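Local coordinates for SusD-like protein BACOVA_02651 (Bacteroides ovatus, PDB 5E75) that binds polysaccharide at the bacterial cell surface and probably captures xyloglucan before its transport into the periplasm for degradation, at residues F63-T66 and N71-G74; P130-E135 and I503-L508; D265-F268 and V272-G275; D340-K345 and N350-T355. All coordinates share one frame; numbering follows the deposited sequence.

Contact 1: F63-T66 and N71-G74; sequences FQVT and NLSG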
loop_
_atom_site.group_PDB
_atom_site.type_symbol
_atom_site.label_atom_id
_atom_site.label_comp_id
_atom_site.label_asym_id
_atom_site.label_seq_id
_atom_site.Cartn_x
_atom_site.Cartn_y
_atom_site.Cartn_z
ATOM N N PHE A 63 -17.194 7.145 -1.826
ATOM C CA PHE A 63 -17.971 5.912 -1.982
ATOM C C PHE A 63 -19.078 6.029 -3.028
ATOM O O PHE A 63 -20.232 5.660 -2.789
ATOM C CB PHE A 63 -18.506 5.398 -0.637
ATOM C CG PHE A 63 -17.428 4.923 0.289
ATOM C CD1 PHE A 63 -16.974 3.616 0.227
ATOM C CD2 PHE A 63 -16.848 5.783 1.196
ATOM C CE1 PHE A 63 -15.969 3.175 1.056
ATOM C CE2 PHE A 63 -15.847 5.356 2.052
ATOM C CZ PHE A 63 -15.394 4.046 1.975
ATOM N N GLN A 64 -18.706 6.528 -4.200
ATOM C CA GLN A 64 -19.638 6.644 -5.312
ATOM C C GLN A 64 -19.068 6.053 -6.606
ATOM O O GLN A 64 -19.384 6.495 -7.701
ATOM C CB GLN A 64 -20.026 8.104 -5.503
ATOM C CG GLN A 64 -20.711 8.701 -4.280
ATOM C CD GLN A 64 -20.910 10.190 -4.395
ATOM O OE1 GLN A 64 -20.067 10.972 -3.972
ATOM N NE2 GLN A 64 -22.034 10.593 -4.977
ATOM N N VAL A 65 -18.251 5.016 -6.473
ATOM C CA VAL A 65 -17.641 4.371 -7.632
ATOM C C VAL A 65 -18.670 3.555 -8.421
ATOM O O VAL A 65 -19.511 2.876 -7.839
ATOM C CB VAL A 65 -16.481 3.451 -7.207
ATOM C CG1 VAL A 65 -15.804 2.813 -8.433
ATOM C CG2 VAL A 65 -15.462 4.215 -6.399
ATOM N N THR A 66 -18.606 3.651 -9.745
ATOM C CA THR A 66 -19.456 2.843 -10.616
ATOM C C THR A 66 -18.643 1.711 -11.229
ATOM O O THR A 66 -17.412 1.754 -11.278
ATOM C CB THR A 66 -20.071 3.652 -11.762
ATOM O OG1 THR A 66 -19.080 3.888 -12.769
ATOM C CG2 THR A 66 -20.620 4.979 -11.272
ATOM N N ASN A 71 -10.329 2.566 -13.134
ATOM C CA ASN A 71 -9.438 2.078 -12.102
ATOM C C ASN A 71 -9.759 0.648 -11.697
ATOM O O ASN A 71 -8.857 -0.095 -11.325
ATOM C CB ASN A 71 -9.490 2.986 -10.872
ATOM C CG ASN A 71 -8.876 4.328 -11.137
ATOM O OD1 ASN A 71 -7.667 4.441 -11.327
ATOM N ND2 ASN A 71 -9.707 5.355 -11.197
ATOM N N LEU A 72 -11.029 0.256 -11.768
ATOM C CA LEU A 72 -11.401 -1.109 -11.433
ATOM C C LEU A 72 -10.875 -2.082 -12.476
ATOM O O LEU A 72 -10.323 -3.112 -12.130
ATOM C CB LEU A 72 -12.919 -1.254 -11.286
ATOM C CG LEU A 72 -13.559 -0.397 -10.192
ATOM C CD1 LEU A 72 -15.064 -0.602 -10.213
ATOM C CD2 LEU A 72 -12.987 -0.752 -8.832
ATOM N N SER A 73 -11.054 -1.753 -13.754
ATOM C CA SER A 73 -10.597 -2.636 -14.812
ATOM C C SER A 73 -9.068 -2.682 -14.836
ATOM O O SER A 73 -8.481 -3.745 -15.018
ATOM C CB SER A 73 -11.195 -2.206 -16.148
ATOM O OG SER A 73 -10.944 -0.853 -16.388
ATOM N N GLY A 74 -8.416 -1.548 -14.612
ATOM C CA GLY A 74 -6.967 -1.505 -14.584
ATOM C C GLY A 74 -6.413 -2.321 -13.427
ATOM O O GLY A 74 -5.457 -3.074 -13.586
#

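Contact 2: P130-E135 and I503-L508; sequences PVILIE and IQNPLL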
loop_
_atom_site.group_PDB
_atom_site.type_symbol
_atom_site.label_atom_id
_atom_site.label_comp_id
_atom_site.label_asym_id
_atom_site.label_seq_id
_atom_site.Cartn_x
_atom_site.Cartn_y
_atom_site.Cartn_z
ATOM N N PRO A 130 -14.530 -12.094 -2.854
ATOM C CA PRO A 130 -14.397 -13.263 -3.722
ATOM C C PRO A 130 -13.727 -12.893 -5.033
ATOM O O PRO A 130 -14.029 -11.851 -5.626
ATOM C CB PRO A 130 -15.855 -13.698 -3.951
ATOM C CG PRO A 130 -16.612 -13.138 -2.784
ATOM C CD PRO A 130 -15.937 -11.839 -2.480
ATOM N N VAL A 131 -12.818 -13.745 -5.491
ATOM C CA VAL A 131 -12.196 -13.584 -6.809
ATOM C C VAL A 131 -11.948 -14.976 -7.389
ATOM O O VAL A 131 -12.161 -15.973 -6.692
ATOM C CB VAL A 131 -10.869 -12.767 -6.753
ATOM C CG1 VAL A 131 -11.149 -11.293 -6.440
ATOM C CG2 VAL A 131 -9.899 -13.361 -5.756
ATOM N N ILE A 132 -11.530 -15.063 -8.649
ATOM C CA ILE A 132 -11.284 -16.350 -9.290
ATOM C C ILE A 132 -9.856 -16.808 -8.992
ATOM O O ILE A 132 -8.897 -16.116 -9.354
ATOM C CB ILE A 132 -11.472 -16.230 -10.813
ATOM C CG1 ILE A 132 -12.881 -15.728 -11.127
ATOM C CG2 ILE A 132 -11.225 -17.563 -11.489
ATOM C CD1 ILE A 132 -13.084 -15.261 -12.555
ATOM N N LEU A 133 -9.716 -17.956 -8.336
ATOM C CA LEU A 133 -8.412 -18.552 -8.060
ATOM C C LEU A 133 -7.938 -19.363 -9.259
ATOM O O LEU A 133 -8.698 -20.165 -9.813
ATOM C CB LEU A 133 -8.510 -19.442 -6.818
ATOM C CG LEU A 133 -8.827 -18.677 -5.522
ATOM C CD1 LEU A 133 -9.078 -19.676 -4.406
ATOM C CD2 LEU A 133 -7.693 -17.723 -5.159
ATOM N N ILE A 134 -6.702 -19.103 -9.682
ATOM C CA ILE A 134 -6.150 -19.678 -10.915
ATOM C C ILE A 134 -4.723 -20.141 -10.706
ATOM O O ILE A 134 -3.848 -19.330 -10.376
ATOM C CB ILE A 134 -6.064 -18.639 -12.063
ATOM C CG1 ILE A 134 -7.396 -17.955 -12.294
ATOM C CG2 ILE A 134 -5.578 -19.337 -13.360
ATOM C CD1 ILE A 134 -7.284 -16.751 -13.182
ATOM N N GLU A 135 -4.484 -21.437 -10.912
ATOM C CA GLU A 135 -3.126 -21.975 -10.940
ATOM C C GLU A 135 -2.696 -22.417 -12.340
ATOM O O GLU A 135 -1.506 -22.579 -12.581
ATOM C CB GLU A 135 -2.986 -23.178 -10.015
ATOM C CG GLU A 135 -3.176 -22.893 -8.554
ATOM C CD GLU A 135 -3.097 -24.145 -7.713
ATOM O OE1 GLU A 135 -1.980 -24.682 -7.532
ATOM O OE2 GLU A 135 -4.164 -24.604 -7.249
ATOM N N ILE A 503 -19.253 -8.548 -18.349
ATOM C CA ILE A 503 -19.829 -8.849 -19.659
ATOM C C ILE A 503 -19.184 -10.107 -20.247
ATOM O O ILE A 503 -19.882 -10.978 -20.775
ATOM C CB ILE A 503 -19.702 -7.639 -20.615
ATOM C CG1 ILE A 503 -20.653 -6.523 -20.165
ATOM C CG2 ILE A 503 -20.006 -8.042 -22.067
ATOM C CD1 ILE A 503 -20.381 -5.186 -20.815
ATOM N N GLN A 504 -17.864 -10.212 -20.131
ATOM C CA GLN A 504 -17.142 -11.365 -20.649
ATOM C C GLN A 504 -17.352 -12.619 -19.805
ATOM O O GLN A 504 -17.347 -13.726 -20.336
ATOM C CB GLN A 504 -15.650 -11.047 -20.759
ATOM C CG GLN A 504 -15.339 -9.947 -21.761
ATOM C CD GLN A 504 -15.908 -10.236 -23.143
ATOM O OE1 GLN A 504 -15.862 -11.371 -23.624
ATOM N NE2 GLN A 504 -16.465 -9.209 -23.781
ATOM N N ASN A 505 -17.538 -12.442 -18.497
ATOM C CA ASN A 505 -17.733 -13.569 -17.580
ATOM C C ASN A 505 -18.922 -13.316 -16.653
ATOM O O ASN A 505 -18.755 -12.777 -15.553
ATOM C CB ASN A 505 -16.469 -13.823 -16.752
ATOM C CG ASN A 505 -16.635 -14.975 -15.789
ATOM O OD1 ASN A 505 -17.634 -15.687 -15.836
ATOM N ND2 ASN A 505 -15.645 -15.177 -14.921
ATOM N N PRO A 506 -20.126 -13.699 -17.082
ATOM C CA PRO A 506 -21.304 -13.431 -16.244
ATOM C C PRO A 506 -21.301 -14.131 -14.884
ATOM O O PRO A 506 -22.138 -13.793 -14.037
ATOM C CB PRO A 506 -22.483 -13.925 -17.097
ATOM C CG PRO A 506 -21.887 -14.648 -18.253
ATOM C CD PRO A 506 -20.491 -14.182 -18.425
ATOM N N LEU A 507 -20.390 -15.072 -14.655
ATOM C CA LEU A 507 -20.348 -15.722 -13.353
ATOM C C LEU A 507 -19.800 -14.785 -12.288
ATOM O O LEU A 507 -19.910 -15.078 -11.101
ATOM C CB LEU A 507 -19.547 -17.025 -13.396
ATOM C CG LEU A 507 -20.154 -18.136 -14.264
ATOM C CD1 LEU A 507 -19.285 -19.377 -14.255
ATOM C CD2 LEU A 507 -21.554 -18.494 -13.817
ATOM N N LEU A 508 -19.232 -13.652 -12.695
ATOM C CA LEU A 508 -18.835 -12.633 -11.731
ATOM C C LEU A 508 -20.061 -12.059 -11.006
ATOM O O LEU A 508 -19.925 -11.481 -9.930
ATOM C CB LEU A 508 -18.007 -11.527 -12.385
ATOM C CG LEU A 508 -16.629 -11.952 -12.904
ATOM C CD1 LEU A 508 -15.951 -10.765 -13.571
ATOM C CD2 LEU A 508 -15.720 -12.542 -11.817
#

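Contact 3: D265-F268 and V272-G275; sequences DLAF and VTGG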
loop_
_atom_site.group_PDB
_atom_site.type_symbol
_atom_site.label_atom_id
_atom_site.label_comp_id
_atom_site.label_asym_id
_atom_site.label_seq_id
_atom_site.Cartn_x
_atom_site.Cartn_y
_atom_site.Cartn_z
ATOM N N ASP A 265 1.344 12.495 -11.823
ATOM C CA ASP A 265 0.038 12.482 -11.176
ATOM C C ASP A 265 0.120 12.776 -9.675
ATOM O O ASP A 265 -0.892 13.099 -9.065
ATOM C CB ASP A 265 -0.663 11.147 -11.418
ATOM C CG ASP A 265 -1.189 11.020 -12.848
ATOM O OD1 ASP A 265 -2.162 11.718 -13.193
ATOM O OD2 ASP A 265 -0.637 10.228 -13.619
ATOM N N LEU A 266 1.318 12.670 -9.104
ATOM C CA LEU A 266 1.538 12.935 -7.681
ATOM C C LEU A 266 2.085 14.343 -7.435
ATOM O O LEU A 266 1.711 15.000 -6.466
ATOM C CB LEU A 266 2.505 11.915 -7.085
ATOM C CG LEU A 266 2.085 10.437 -7.145
ATOM C CD1 LEU A 266 3.179 9.559 -6.558
ATOM C CD2 LEU A 266 0.768 10.212 -6.424
ATOM N N ALA A 267 2.955 14.816 -8.324
ATOM C CA ALA A 267 3.622 16.105 -8.147
ATOM C C ALA A 267 2.720 17.279 -8.550
ATOM O O ALA A 267 2.160 17.287 -9.634
ATOM C CB ALA A 267 4.950 16.145 -8.937
ATOM N N PHE A 268 2.611 18.266 -7.665
ATOM C CA PHE A 268 1.656 19.368 -7.822
ATOM C C PHE A 268 2.198 20.534 -8.654
ATOM O O PHE A 268 1.415 21.345 -9.164
ATOM C CB PHE A 268 1.212 19.900 -6.446
ATOM C CG PHE A 268 2.195 20.836 -5.799
ATOM C CD1 PHE A 268 3.327 20.359 -5.155
ATOM C CD2 PHE A 268 1.975 22.203 -5.820
ATOM C CE1 PHE A 268 4.222 21.233 -4.544
ATOM C CE2 PHE A 268 2.865 23.072 -5.218
ATOM C CZ PHE A 268 3.991 22.585 -4.583
ATOM N N VAL A 272 8.841 21.428 -7.736
ATOM C CA VAL A 272 9.375 20.279 -6.985
ATOM C C VAL A 272 9.713 19.090 -7.883
ATOM O O VAL A 272 9.898 17.977 -7.402
ATOM C CB VAL A 272 8.433 19.839 -5.823
ATOM C CG1 VAL A 272 8.333 20.964 -4.795
ATOM C CG2 VAL A 272 7.053 19.424 -6.337
ATOM N N THR A 273 9.810 19.334 -9.188
ATOM C CA THR A 273 10.220 18.299 -10.131
ATOM C C THR A 273 11.362 18.758 -11.038
ATOM O O THR A 273 11.651 18.102 -12.037
ATOM C CB THR A 273 9.074 17.902 -11.070
ATOM O OG1 THR A 273 8.751 19.043 -11.872
ATOM C CG2 THR A 273 7.850 17.430 -10.309
ATOM N N GLY A 274 12.002 19.872 -10.701
ATOM C CA GLY A 274 13.094 20.375 -11.523
ATOM C C GLY A 274 12.654 20.782 -12.920
ATOM O O GLY A 274 13.450 20.744 -13.872
ATOM N N GLY A 275 11.384 21.141 -13.061
ATOM C CA GLY A 275 10.850 21.564 -14.344
ATOM C C GLY A 275 10.138 20.483 -15.136
ATOM O O GLY A 275 9.556 20.753 -16.179
#

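Contact 4: D340-K345 and N350-T355; sequences DDNDGK and NSPLNT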
loop_
_atom_site.group_PDB
_atom_site.type_symbol
_atom_site.label_atom_id
_atom_site.label_comp_id
_atom_site.label_asym_id
_atom_site.label_seq_id
_atom_site.Cartn_x
_atom_site.Cartn_y
_atom_site.Cartn_z
ATOM N N ASP A 340 18.290 16.216 -7.841
ATOM C CA ASP A 340 18.142 16.141 -6.382
ATOM C C ASP A 340 18.542 14.752 -5.861
ATOM O O ASP A 340 17.728 14.016 -5.275
ATOM C CB ASP A 340 16.714 16.504 -5.965
ATOM C CG ASP A 340 16.419 17.991 -6.125
ATOM O OD1 ASP A 340 17.371 18.804 -5.993
ATOM O OD2 ASP A 340 15.240 18.341 -6.368
ATOM N N ASP A 341 19.811 14.397 -6.085
ATOM C CA ASP A 341 20.336 13.075 -5.766
ATOM C C ASP A 341 19.517 11.976 -6.450
ATOM O O ASP A 341 19.363 10.882 -5.907
ATOM C CB ASP A 341 20.437 12.859 -4.242
ATOM C CG ASP A 341 21.447 13.788 -3.577
ATOM O OD1 ASP A 341 22.394 14.263 -4.258
ATOM O OD2 ASP A 341 21.313 14.025 -2.361
ATOM N N ASN A 342 18.999 12.264 -7.644
ATOM C CA ASN A 342 18.232 11.283 -8.418
ATOM C C ASN A 342 18.948 10.772 -9.673
ATOM O O ASN A 342 18.360 10.051 -10.472
ATOM C CB ASN A 342 16.867 11.863 -8.798
ATOM C CG ASN A 342 15.945 11.981 -7.603
ATOM O OD1 ASN A 342 15.828 11.032 -6.816
ATOM N ND2 ASN A 342 15.313 13.135 -7.435
ATOM N N ASP A 343 20.209 11.169 -9.834
ATOM C CA ASP A 343 21.064 10.676 -10.937
ATOM C C ASP A 343 20.429 10.908 -12.306
ATOM O O ASP A 343 20.615 10.114 -13.227
ATOM C CB ASP A 343 21.403 9.184 -10.750
ATOM C CG ASP A 343 22.302 8.925 -9.549
ATOM O OD1 ASP A 343 23.096 9.817 -9.174
ATOM O OD2 ASP A 343 22.224 7.811 -8.986
ATOM N N GLY A 344 19.683 12.001 -12.425
ATOM C CA GLY A 344 19.029 12.364 -13.665
ATOM C C GLY A 344 17.760 11.592 -13.966
ATOM O O GLY A 344 17.145 11.813 -15.007
ATOM N N LYS A 345 17.349 10.707 -13.058
ATOM C CA LYS A 345 16.287 9.751 -13.354
ATOM C C LYS A 345 14.885 10.226 -12.949
ATOM O O LYS A 345 14.127 9.498 -12.307
ATOM C CB LYS A 345 16.580 8.425 -12.652
ATOM C CG LYS A 345 17.906 7.763 -13.029
ATOM C CD LYS A 345 18.166 6.550 -12.152
ATOM C CE LYS A 345 19.352 5.742 -12.658
ATOM N NZ LYS A 345 19.718 4.663 -11.706
ATOM N N ASN A 350 7.732 9.402 -14.946
ATOM C CA ASN A 350 8.856 8.490 -14.732
ATOM C C ASN A 350 9.585 8.822 -13.440
ATOM O O ASN A 350 10.427 9.731 -13.387
ATOM C CB ASN A 350 9.820 8.534 -15.918
ATOM C CG ASN A 350 10.715 7.322 -15.976
ATOM O OD1 ASN A 350 10.922 6.647 -14.974
ATOM N ND2 ASN A 350 11.240 7.025 -17.157
ATOM N N SER A 351 9.231 8.088 -12.390
ATOM C CA SER A 351 9.812 8.265 -11.065
ATOM C C SER A 351 10.848 7.184 -10.799
ATOM O O SER A 351 10.624 6.028 -11.151
ATOM C CB SER A 351 8.734 8.132 -9.994
ATOM O OG SER A 351 9.321 8.093 -8.709
ATOM N N PRO A 352 11.953 7.544 -10.139
ATOM C CA PRO A 352 12.993 6.575 -9.782
ATOM C C PRO A 352 12.709 5.800 -8.490
ATOM O O PRO A 352 13.489 4.922 -8.117
ATOM C CB PRO A 352 14.216 7.471 -9.593
ATOM C CG PRO A 352 13.672 8.709 -9.048
ATOM C CD PRO A 352 12.346 8.914 -9.762
ATOM N N LEU A 353 11.613 6.104 -7.811
ATOM C CA LEU A 353 11.317 5.425 -6.564
ATOM C C LEU A 353 10.701 4.063 -6.778
ATOM O O LEU A 353 9.854 3.869 -7.660
ATOM C CB LEU A 353 10.357 6.271 -5.732
ATOM C CG LEU A 353 10.862 7.667 -5.396
ATOM C CD1 LEU A 353 9.759 8.434 -4.720
ATOM C CD2 LEU A 353 12.088 7.618 -4.505
ATOM N N ASN A 354 11.127 3.102 -5.964
ATOM C CA ASN A 354 10.410 1.846 -5.893
ATOM C C ASN A 354 9.031 2.059 -5.265
ATOM O O ASN A 354 8.790 3.099 -4.612
ATOM C CB ASN A 354 11.192 0.829 -5.053
ATOM C CG ASN A 354 12.358 0.214 -5.797
ATOM O OD1 ASN A 354 12.484 0.346 -7.016
ATOM N ND2 ASN A 354 13.212 -0.466 -5.062
ATOM N N THR A 355 8.135 1.089 -5.451
ATOM C CA THR A 355 6.830 1.122 -4.780
ATOM C C THR A 355 6.825 0.057 -3.690
ATOM O O THR A 355 6.890 -1.130 -3.963
ATOM C CB THR A 355 5.674 0.831 -5.757
ATOM O OG1 THR A 355 5.693 1.787 -6.823
ATOM C CG2 THR A 355 4.321 0.903 -5.067
#

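Contact 1: F63-T66 and N71-G74
The backbone O of V65 accepts a hydrogen bond from hydroxyl O1 of a bound Tris molecule, probably left from the crystallisation liquor, and O of F63 binds its O2. V65 thus turns its carbonyl to the ligand while its side chain serves the contact with helix 70-95. CG1 stands anti to the backbone N (chi1 -178°), and this sends it out to meet CD1 of L72 at 3.9 Å, the two side chains reaching toward each other tip to tip. The other methyl branch, CG2, is turned from L72, and V65 also packs on Q59 and F60 of helix 58-62. L72 holds its chain extended (chi2 177°), placing CD1 at its far end, and the same methyl reaches the backbone O of T66 at 3.5 Å. T66 sets its CB away from the helix and meets L72 through this carbonyl oxygen.

F63, with positive phi, breaks the helical course directly after helix 58-62 and buries its ring against R47, R445, D492 and I493. Near the start of helix 70-95, D69 OD1 accepts from N of N71, and the hydroxyl of S73 is bonded to O of E70. The contact therefore ties the loop after helix 58-62 to the first turn of helix 70-95, into which it leads. It does so through one leucine methyl touching a valine methyl and a carbonyl oxygen, a small van der Waals contact without directional bonds, whereas the carbonyl oxygens of V65 and F63 bind the Tris molecule, which may mark a pocket for hydroxyl-bearing molecules.

Contact 2: P130-E135 and I503-L508
I132 brings the largest share of the buried surface and meets L508 and N505 with a single atom. Its CG1 lies beside the backbone N, and the chain runs on extended (chi2 166°), so that CD1 projects from the loop to lie 3.9 Å from CD2 of L508 and 3.5 Å from ND2 of N505. The leucine crosses it at about a right angle, while the asparagine comes from the opposite direction. What I132 touches is thus an amide nitrogen whose hydrogen-bonding partner is elsewhere, at the backbone O of R146. The other end of the amide, OD1, takes the backbone N of L507 at 3.1 Å, a donor standing well above the carbonyl plane, and so closes an Asx turn just past helix 499-504. N505 O adds a bond from L508 N in the short 3-10 turn that carries the leucine. Were N505 an alanine, R146 O and L507 N would probably lose these mates, and a gap would be likely beside the I132 methyl. The contact thus joins distant parts of the chain by one methyl-methyl touch and by packing that methyl on an amide already hydrogen-bonded at both ends.

Contact 3: D265-F268 and V272-G275
The ring of F268 is met obliquely by V272 at its CD1-CE1 side: CG2 of V272 lies 3.8 Å from CE1 and 4.0 Å from CD1 of F268, and CG1 of V272 follows at 4.1 Å from CE1. The two side chains cross at about a right angle. Y321, from strand 321-322, packs against both of them, and P329 also touches the phenylalanine. The ring owes its place to a chi1 of 80°, which puts CG between the backbone N and the carbonyl carbon and swings the aromatic group round to the valine.

Beside this pair, CB of A267 presses on CG2 of T273 at 3.5 Å, closer than methyl groups usually pack. With CG2 turned to the alanine, the hydroxyl lies on the other branch, where OG1 donates to the backbone O of V276, with a further weak bond to O of T270. The threonine is therefore split, one branch apolar and in the contact, the other polar and tied to its own loop.

Structurally this is a tight loop after a short helix. Helix 263-266 ends, A267 leaves helical geometry, and the chain bends so that the CA atoms of A267 and V272 lie 7.2 Å apart. G274 and G275 both adopt positive phi as the loop turns on; at G275 a side chain would run into the preceding carbonyl oxygen. The end of helix 263-266 is held by residues further along the chain: A267 shares backbone hydrogen bonding with S280, D265 OD1 accepts from W279 NE1, and the O of D265 takes the hydroxyl of S280.

Contact 4: D340-K345 and N350-T355
A chi1 of -71° sets CG of N342 beside its own backbone N, and from there OD1 comes to 3.9 Å from CG of P352, the two side chains crossing at about a right angle. The amide's ND2 is bonded to the backbone O of G337 and of P335, which fixes its rotation. K345 approaches the same proline with its backbone: its O lies over one face of the ring, 3.2 Å from CD and 3.4 Å from both CB and CG of P352. This oxygen is buried without a hydrogen-bond partner in the model, and the ring C-H groups probably offer it mild electrostatic compensation. CB of K345 rests 4.0 Å from CB of P352 before the extended lysine chain (chi2 173°) carries NZ off to Y236 OH.

A type I' turn from N342 to K345, closed by K345 N on N342 O, delivers these groups. Across from it an ST turn, L353 N to S351 OG at 3.2 Å, spans the proline. The pair lies in the long connection between strands 321-322 and 355-359; T355 enters the latter and pairs through its backbone with M248 of strand 244-248.

How the contacts relate
Along the chain contact 1 closes before all the others open, while contact 2 joins 130-135 to 503-508 and so encloses contacts 3 and 4 in its loop of over 360 residues. Contacts 3 and 4, both in the second half of the chain, lie close in space, their centres 12 Å apart, and strand 321-322 falls between them in sequence. Contacts 1 and 2 have centres 17 Å apart and share helix 70-95: contact 1 packs on its start, and W76 on it touches V131 and L508 of contact 2. Contacts 2 and 3 stand about 39 Å apart, centre to centre. Three contacts thus lie within local loops, and one links the early part of the chain to the C-terminal part.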